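Long-range contact in beta sliding clamp (Borrelia burgdorferi, PDB 6DJ8), which probably forms a ring-shaped head-to-tail homodimer around DNA that tethers DNA polymerases and other proteins to it and makes them processive: residues I33-L46 with P130-Y142. Sequence-based numbering, arbitrary orientation.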
ATOM      1  N   ILE A  33     -10.084  15.121  -9.770  1.00 49.23           N
ATOM      2  CA  ILE A  33     -10.266  14.638 -11.134  1.00 56.42           C
ATOM      3  C   ILE A  33     -10.278  13.116 -11.127  1.00 66.71           C
ATOM      4  O   ILE A  33      -9.256  12.479 -10.848  1.00 69.22           O
ATOM      5  CB  ILE A  33      -9.168  15.171 -12.064  1.00 50.88           C
ATOM      6  CG1 ILE A  33      -9.191  16.696 -12.118  1.00 49.55           C
ATOM      7  CG2 ILE A  33      -9.295  14.573 -13.448  1.00 56.83           C
ATOM      8  CD1 ILE A  33      -8.258  17.275 -13.168  1.00 48.83           C
ATOM      9  N   LEU A  34     -11.423  12.531 -11.466  1.00 68.72           N
ATOM     10  CA  LEU A  34     -11.503  11.100 -11.754  1.00 71.23           C
ATOM     11  C   LEU A  34     -10.851  10.829 -13.106  1.00 74.77           C
ATOM     12  O   LEU A  34     -11.372  11.243 -14.145  1.00 75.75           O
ATOM     13  CB  LEU A  34     -12.958  10.637 -11.740  1.00 70.88           C
ATOM     14  CG  LEU A  34     -13.993  11.632 -12.286  1.00 78.68           C
ATOM     15  CD1 LEU A  34     -15.008  10.928 -13.173  1.00 78.16           C
ATOM     16  CD2 LEU A  34     -14.706  12.409 -11.161  1.00 73.05           C
ATOM     17  N   ASN A  35      -9.713  10.130 -13.096  1.00 76.41           N
ATOM     18  CA  ASN A  35      -8.868   9.959 -14.282  1.00 81.05           C
ATOM     19  C   ASN A  35      -9.334   8.746 -15.082  1.00 84.05           C
ATOM     20  O   ASN A  35      -8.841   7.629 -14.910  1.00 81.15           O
ATOM     21  CB  ASN A  35      -7.405   9.825 -13.875  1.00 80.68           C
ATOM     22  CG  ASN A  35      -6.499   9.461 -15.041  1.00 78.93           C
ATOM     23  OD1 ASN A  35      -6.673   9.948 -16.164  1.00 74.94           O
ATOM     24  ND2 ASN A  35      -5.528   8.591 -14.780  1.00 80.95           N
ATOM     25  N   ARG A  36     -10.281   8.970 -15.989  1.00 82.93           N
ATOM     26  CA  ARG A  36     -10.759   7.882 -16.830  1.00 87.23           C
ATOM     27  C   ARG A  36      -9.767   7.580 -17.945  1.00 87.12           C
ATOM     28  O   ARG A  36      -9.011   6.608 -17.863  1.00 92.40           O
ATOM     29  CB  ARG A  36     -12.133   8.211 -17.418  1.00 88.48           C
ATOM     30  CG  ARG A  36     -13.258   8.132 -16.402  1.00 93.78           C
ATOM     31  CD  ARG A  36     -14.615   7.920 -17.062  1.00 97.90           C
ATOM     32  NE  ARG A  36     -14.964   8.979 -18.006  1.00 92.15           N
ATOM     33  CZ  ARG A  36     -15.273  10.223 -17.654  1.00 88.66           C
ATOM     34  NH1 ARG A  36     -15.255  10.580 -16.381  1.00 91.75           N
ATOM     35  NH2 ARG A  36     -15.581  11.120 -18.580  1.00 85.52           N
ATOM     36  N   ASN A  37      -9.753   8.414 -18.980  1.00 81.94           N
ATOM     37  CA  ASN A  37      -9.018   8.117 -20.197  1.00 83.19           C
ATOM     38  C   ASN A  37      -8.350   9.390 -20.699  1.00 78.22           C
ATOM     39  O   ASN A  37      -8.854  10.500 -20.503  1.00 72.34           O
ATOM     40  CB  ASN A  37      -9.922   7.469 -21.264  1.00 90.91           C
ATOM     41  CG  ASN A  37     -10.210   8.381 -22.435  1.00 89.41           C
ATOM     42  OD1 ASN A  37      -9.386   8.530 -23.336  1.00 90.00           O
ATOM     43  ND2 ASN A  37     -11.401   8.976 -22.444  1.00 91.10           N
ATOM     44  N   MET A  38      -7.180   9.207 -21.312  1.00 68.17           N
ATOM     45  CA  MET A  38      -6.356  10.316 -21.773  1.00 65.31           C
ATOM     46  C   MET A  38      -7.064  11.212 -22.783  1.00 65.29           C
ATOM     47  O   MET A  38      -6.723  12.396 -22.886  1.00 63.64           O
ATOM     48  CB  MET A  38      -5.079   9.719 -22.365  1.00 69.82           C
ATOM     49  CG  MET A  38      -4.209  10.625 -23.181  1.00 69.51           C
ATOM     50  SD  MET A  38      -2.866   9.619 -23.852  1.00 87.28           S
ATOM     51  CE  MET A  38      -1.836  10.883 -24.553  1.00 56.23           C
ATOM     52  N   ASN A  39      -8.070  10.700 -23.492  1.00 72.87           N
ATOM     53  CA  ASN A  39      -8.852  11.511 -24.419  1.00 73.92           C
ATOM     54  C   ASN A  39      -9.993  12.254 -23.752  1.00 67.92           C
ATOM     55  O   ASN A  39     -10.710  12.978 -24.446  1.00 70.72           O
ATOM     56  CB  ASN A  39      -9.421  10.667 -25.560  1.00 76.42           C
ATOM     57  CG  ASN A  39      -8.377  10.307 -26.583  1.00 81.56           C
ATOM     58  OD1 ASN A  39      -7.363  10.992 -26.706  1.00 80.29           O
ATOM     59  ND2 ASN A  39      -8.621   9.242 -27.336  1.00 85.15           N
ATOM     60  N   ASP A  40     -10.178  12.098 -22.448  1.00 66.65           N
ATOM     61  CA  ASP A  40     -11.317  12.685 -21.751  1.00 66.59           C
ATOM     62  C   ASP A  40     -10.987  14.085 -21.243  1.00 60.37           C
ATOM     63  O   ASP A  40     -10.111  14.253 -20.389  1.00 58.37           O
ATOM     64  CB  ASP A  40     -11.699  11.792 -20.578  1.00 65.86           C
ATOM     65  CG  ASP A  40     -12.897  12.304 -19.834  1.00 71.17           C
ATOM     66  OD1 ASP A  40     -13.581  13.212 -20.351  1.00 60.59           O
ATOM     67  OD2 ASP A  40     -13.110  11.832 -18.702  1.00 71.55           O
ATOM     68  N   ILE A  41     -11.742  15.082 -21.708  1.00 57.37           N
ATOM     69  CA  ILE A  41     -11.472  16.447 -21.273  1.00 59.99           C
ATOM     70  C   ILE A  41     -11.735  16.621 -19.784  1.00 58.85           C
ATOM     71  O   ILE A  41     -11.165  17.527 -19.167  1.00 50.62           O
ATOM     72  CB  ILE A  41     -12.286  17.481 -22.072  1.00 65.24           C
ATOM     73  CG1 ILE A  41     -13.782  17.307 -21.835  1.00 60.12           C
ATOM     74  CG2 ILE A  41     -11.963  17.424 -23.560  1.00 61.87           C
ATOM     75  CD1 ILE A  41     -14.573  18.509 -22.282  1.00 67.47           C
ATOM     76  N   TRP A  42     -12.584  15.780 -19.187  1.00 57.87           N
ATOM     77  CA  TRP A  42     -12.835  15.853 -17.752  1.00 59.49           C
ATOM     78  C   TRP A  42     -11.784  15.103 -16.947  1.00 61.65           C
ATOM     79  O   TRP A  42     -11.858  15.079 -15.712  1.00 59.32           O
ATOM     80  CB  TRP A  42     -14.239  15.328 -17.449  1.00 57.94           C
ATOM     81  CG  TRP A  42     -15.246  16.052 -18.272  1.00 63.42           C
ATOM     82  CD1 TRP A  42     -16.018  15.531 -19.269  1.00 66.52           C
ATOM     83  CD2 TRP A  42     -15.558  17.456 -18.212  1.00 66.41           C
ATOM     84  NE1 TRP A  42     -16.806  16.517 -19.822  1.00 70.89           N
ATOM     85  CE2 TRP A  42     -16.543  17.706 -19.191  1.00 64.55           C
ATOM     86  CE3 TRP A  42     -15.111  18.520 -17.415  1.00 55.31           C
ATOM     87  CZ2 TRP A  42     -17.080  18.970 -19.401  1.00 62.23           C
ATOM     88  CZ3 TRP A  42     -15.639  19.772 -17.631  1.00 60.39           C
ATOM     89  CH2 TRP A  42     -16.621  19.988 -18.613  1.00 65.20           C
ATOM     90  N   SER A  43     -10.807  14.510 -17.621  1.00 58.78           N
ATOM     91  CA  SER A  43      -9.615  13.983 -16.982  1.00 51.39           C
ATOM     92  C   SER A  43      -8.445  14.943 -17.106  1.00 46.98           C
ATOM     93  O   SER A  43      -7.336  14.628 -16.656  1.00 48.72           O
ATOM     94  CB  SER A  43      -9.256  12.619 -17.574  1.00 60.22           C
ATOM     95  OG  SER A  43     -10.236  11.649 -17.226  1.00 69.17           O
ATOM     96  N   ALA A  44      -8.671  16.107 -17.703  1.00 45.93           N
ATOM     97  CA  ALA A  44      -7.627  17.077 -17.972  1.00 41.31           C
ATOM     98  C   ALA A  44      -7.649  18.190 -16.939  1.00 44.58           C
ATOM     99  O   ALA A  44      -8.612  18.365 -16.191  1.00 45.87           O
ATOM    100  CB  ALA A  44      -7.804  17.670 -19.369  1.00 44.98           C
ATOM    101  N   LEU A  45      -6.572  18.962 -16.908  1.00 37.66           N
ATOM    102  CA  LEU A  45      -6.607  20.242 -16.221  1.00 42.81           C
ATOM    103  C   LEU A  45      -6.245  21.345 -17.211  1.00 42.75           C
ATOM    104  O   LEU A  45      -5.680  21.094 -18.284  1.00 40.27           O
ATOM    105  CB  LEU A  45      -5.676  20.246 -15.007  1.00 45.20           C
ATOM    106  CG  LEU A  45      -4.244  19.780 -15.206  1.00 43.25           C
ATOM    107  CD1 LEU A  45      -3.451  20.898 -15.795  1.00 48.87           C
ATOM    108  CD2 LEU A  45      -3.620  19.322 -13.897  1.00 40.81           C
ATOM    109  N   LEU A  46      -6.598  22.572 -16.856  1.00 39.45           N
ATOM    110  CA  LEU A  46      -6.392  23.717 -17.727  1.00 41.83           C
ATOM    111  C   LEU A  46      -5.328  24.582 -17.079  1.00 40.08           C
ATOM    112  O   LEU A  46      -5.475  24.982 -15.924  1.00 37.32           O
ATOM    113  CB  LEU A  46      -7.690  24.499 -17.939  1.00 42.20           C
ATOM    114  CG  LEU A  46      -7.568  25.840 -18.665  1.00 44.66           C
ATOM    115  CD1 LEU A  46      -7.162  25.630 -20.101  1.00 44.75           C
ATOM    116  CD2 LEU A  46      -8.890  26.645 -18.601  1.00 48.33           C
ATOM    117  N   PRO A 130       1.151  15.058 -25.329  1.00 42.51           N
ATOM    118  CA  PRO A 130       0.064  15.533 -26.185  1.00 43.55           C
ATOM    119  C   PRO A 130      -0.968  16.296 -25.377  1.00 47.66           C
ATOM    120  O   PRO A 130      -1.170  16.044 -24.186  1.00 41.75           O
ATOM    121  CB  PRO A 130      -0.519  14.256 -26.807  1.00 48.56           C
ATOM    122  CG  PRO A 130       0.110  13.103 -26.056  1.00 58.29           C
ATOM    123  CD  PRO A 130       1.435  13.641 -25.584  1.00 51.27           C
ATOM    124  N   THR A 131      -1.578  17.273 -26.036  1.00 41.36           N
ATOM    125  CA  THR A 131      -2.555  18.169 -25.429  1.00 48.34           C
ATOM    126  C   THR A 131      -3.864  18.131 -26.198  1.00 50.90           C
ATOM    127  O   THR A 131      -3.954  17.574 -27.292  1.00 47.98           O
ATOM    128  CB  THR A 131      -2.030  19.608 -25.385  1.00 45.51           C
ATOM    129  OG1 THR A 131      -1.787  20.052 -26.732  1.00 50.65           O
ATOM    130  CG2 THR A 131      -0.743  19.684 -24.584  1.00 44.51           C
ATOM    131  N   PHE A 132      -4.890  18.739 -25.610  1.00 50.32           N
ATOM    132  CA  PHE A 132      -6.133  18.882 -26.343  1.00 51.17           C
ATOM    133  C   PHE A 132      -6.022  20.028 -27.335  1.00 52.06           C
ATOM    134  O   PHE A 132      -5.115  20.860 -27.262  1.00 55.13           O
ATOM    135  CB  PHE A 132      -7.299  19.098 -25.379  1.00 51.03           C
ATOM    136  CG  PHE A 132      -7.690  17.854 -24.651  1.00 51.32           C
ATOM    137  CD1 PHE A 132      -7.041  17.488 -23.484  1.00 48.65           C
ATOM    138  CD2 PHE A 132      -8.674  17.019 -25.162  1.00 55.52           C
ATOM    139  CE1 PHE A 132      -7.373  16.318 -22.825  1.00 48.41           C
ATOM    140  CE2 PHE A 132      -9.018  15.848 -24.507  1.00 57.39           C
ATOM    141  CZ  PHE A 132      -8.366  15.496 -23.337  1.00 55.63           C
ATOM    142  N   SER A 133      -6.939  20.031 -28.299  1.00 60.12           N
ATOM    143  CA  SER A 133      -7.051  21.117 -29.258  1.00 68.62           C
ATOM    144  C   SER A 133      -7.575  22.369 -28.565  1.00 69.27           C
ATOM    145  O   SER A 133      -8.183  22.306 -27.493  1.00 66.31           O
ATOM    146  CB  SER A 133      -7.967  20.726 -30.421  1.00 73.39           C
ATOM    147  N   TYR A 134      -7.293  23.527 -29.175  1.00 72.21           N
ATOM    148  CA  TYR A 134      -7.781  24.787 -28.623  1.00 76.60           C
ATOM    149  C   TYR A 134      -9.306  24.829 -28.545  1.00 81.58           C
ATOM    150  O   TYR A 134      -9.859  25.461 -27.636  1.00 77.71           O
ATOM    151  CB  TYR A 134      -7.265  25.958 -29.460  1.00 79.91           C
ATOM    152  N   GLU A 135     -10.000  24.150 -29.466  1.00 83.51           N
ATOM    153  CA  GLU A 135     -11.462  24.131 -29.434  1.00 83.83           C
ATOM    154  C   GLU A 135     -12.010  23.413 -28.207  1.00 84.24           C
ATOM    155  O   GLU A 135     -13.143  23.685 -27.798  1.00 77.47           O
ATOM    156  CB  GLU A 135     -12.029  23.487 -30.707  1.00 84.08           C
ATOM    157  CG  GLU A 135     -11.698  24.221 -32.008  1.00 89.01           C
ATOM    158  CD  GLU A 135     -10.249  24.066 -32.425  1.00 94.47           C
ATOM    159  OE1 GLU A 135      -9.736  22.929 -32.371  1.00 97.28           O
ATOM    160  OE2 GLU A 135      -9.621  25.083 -32.792  1.00 93.96           O
ATOM    161  N   GLU A 136     -11.228  22.527 -27.589  1.00 81.61           N
ATOM    162  CA  GLU A 136     -11.718  21.832 -26.410  1.00 77.79           C
ATOM    163  C   GLU A 136     -11.668  22.698 -25.159  1.00 72.58           C
ATOM    164  O   GLU A 136     -12.340  22.375 -24.174  1.00 69.71           O
ATOM    165  CB  GLU A 136     -10.921  20.543 -26.182  1.00 74.80           C
ATOM    166  CG  GLU A 136     -11.220  19.407 -27.166  1.00 77.76           C
ATOM    167  CD  GLU A 136     -12.633  18.833 -27.022  1.00 88.40           C
ATOM    168  OE1 GLU A 136     -13.336  19.154 -26.034  1.00 83.89           O
ATOM    169  OE2 GLU A 136     -13.035  18.034 -27.898  1.00 93.39           O
ATOM    170  N   ILE A 137     -10.900  23.789 -25.172  1.00 70.53           N
ATOM    171  CA  ILE A 137     -10.785  24.614 -23.973  1.00 70.15           C
ATOM    172  C   ILE A 137     -12.120  25.271 -23.658  1.00 80.26           C
ATOM    173  O   ILE A 137     -12.523  25.362 -22.491  1.00 83.51           O
ATOM    174  CB  ILE A 137      -9.654  25.650 -24.120  1.00 68.35           C
ATOM    175  CG1 ILE A 137      -8.297  24.942 -24.181  1.00 62.53           C
ATOM    176  CG2 ILE A 137      -9.664  26.613 -22.942  1.00 61.39           C
ATOM    177  CD1 ILE A 137      -7.116  25.880 -24.250  1.00 57.56           C
ATOM    178  N   GLU A 138     -12.827  25.741 -24.689  1.00 81.50           N
ATOM    179  CA  GLU A 138     -14.127  26.359 -24.460  1.00 83.62           C
ATOM    180  C   GLU A 138     -15.068  25.412 -23.725  1.00 85.01           C
ATOM    181  O   GLU A 138     -15.843  25.849 -22.869  1.00 87.12           O
ATOM    182  CB  GLU A 138     -14.736  26.792 -25.792  1.00 82.87           C
ATOM    183  N   ASN A 139     -14.965  24.110 -23.994  1.00 83.50           N
ATOM    184  CA  ASN A 139     -15.824  23.140 -23.326  1.00 81.87           C
ATOM    185  C   ASN A 139     -15.537  23.057 -21.829  1.00 84.05           C
ATOM    186  O   ASN A 139     -16.441  22.746 -21.047  1.00 87.33           O
ATOM    187  CB  ASN A 139     -15.642  21.761 -23.963  1.00 88.74           C
ATOM    188  CG  ASN A 139     -16.089  21.717 -25.418  1.00 91.69           C
ATOM    189  OD1 ASN A 139     -16.851  22.568 -25.881  1.00 90.39           O
ATOM    190  ND2 ASN A 139     -15.603  20.716 -26.150  1.00 89.11           N
ATOM    191  N   TYR A 140     -14.296  23.324 -21.409  1.00 82.60           N
ATOM    192  CA  TYR A 140     -13.838  23.111 -20.036  1.00 81.12           C
ATOM    193  C   TYR A 140     -13.867  24.359 -19.157  1.00 83.26           C
ATOM    194  O   TYR A 140     -14.222  24.267 -17.978  1.00 79.75           O
ATOM    195  CB  TYR A 140     -12.403  22.547 -20.056  1.00 68.31           C
ATOM    196  CG  TYR A 140     -11.880  21.937 -18.762  1.00 58.98           C
ATOM    197  CD1 TYR A 140     -11.940  20.566 -18.550  1.00 57.10           C
ATOM    198  CD2 TYR A 140     -11.296  22.724 -17.765  1.00 57.28           C
ATOM    199  CE1 TYR A 140     -11.450  19.988 -17.369  1.00 54.12           C
ATOM    200  CE2 TYR A 140     -10.798  22.150 -16.570  1.00 50.35           C
ATOM    201  CZ  TYR A 140     -10.883  20.781 -16.385  1.00 51.23           C
ATOM    202  OH  TYR A 140     -10.398  20.180 -15.231  1.00 50.42           O
ATOM    203  N   ASN A 141     -13.510  25.522 -19.703  1.00 84.98           N
ATOM    204  CA  ASN A 141     -13.111  26.667 -18.887  1.00 85.90           C
ATOM    205  C   ASN A 141     -14.221  27.153 -17.953  1.00 94.06           C
ATOM    206  O   ASN A 141     -15.416  27.065 -18.255  1.00 94.49           O
ATOM    207  CB  ASN A 141     -12.655  27.824 -19.782  1.00 81.70           C
ATOM    208  CG  ASN A 141     -11.572  28.681 -19.131  1.00 78.91           C
ATOM    209  OD1 ASN A 141     -11.437  28.731 -17.903  1.00 72.03           O
ATOM    210  ND2 ASN A 141     -10.791  29.359 -19.962  1.00 79.89           N
ATOM    211  N   TYR A 142     -13.794  27.689 -16.808  1.00 90.32           N
ATOM    212  CA  TYR A 142     -14.668  28.286 -15.809  1.00 86.69           C
ATOM    213  C   TYR A 142     -13.990  29.540 -15.277  1.00 90.22           C
ATOM    214  O   TYR A 142     -12.807  29.507 -14.927  1.00 86.83           O
ATOM    215  CB  TYR A 142     -14.956  27.314 -14.664  1.00 79.38           C
TER
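Ile41 CA and Tyr140 CA, 7.2 Å apart, are the closest such pair between the two backbones. The short, weakly bonded helix 135-140 crosses strand 44-46 almost perpendicularly, at 89°, with 9.9 Å between axes. Tyr140 carries much of the contact. A chi1 of -165° turns its ring away from the backbone N and in beside the 3-10 turn 41-43, where Tyr140 OH makes a weak hydrogen bond to Ala44 O at 2.7 Å; Thr59 N of strand 53-59 is a second, weak partner of this hydroxyl. Ile41 O meets the same ring at its edge, 3.1 Å from Tyr140 CE1. The Trp42 side chain runs antiparallel to that of Tyr140; its six-membered ring is tilted 25° from the tyrosine ring and so offset, with centroids 5.5 Å apart, that they share little face.

Phe132 fills the next place along. Asn39 O lies at its edge, in the ring plane, while Ala44 CB packs against CE1 and Ile41 CG2 against CE2. Ile41 CG2 also lies 3.3 Å from Glu136 OE1, an oxygen that Asn139 ND2 grips from above the carboxylate plane. Leu46 splits its branches: Leu46 CD1 goes to Ile137 CG2 at 3.9 Å, CD2 to the amide of Asn141, whose OD1 accepts from Lys57. Met38 CE meets Pro130 CG at 3.3 Å, tight for two carbons.

At the dimer interface of the ring, Met38 packs on Thr322 and Pro130 on Arg324 of the second subunit. Strand 44-50 lies between strands 77-82 and 53-59, and helix 135-140 packs across its start, with Tyr140 against Ser58; Phe132 and Leu80 share a backbone hydrogen bond.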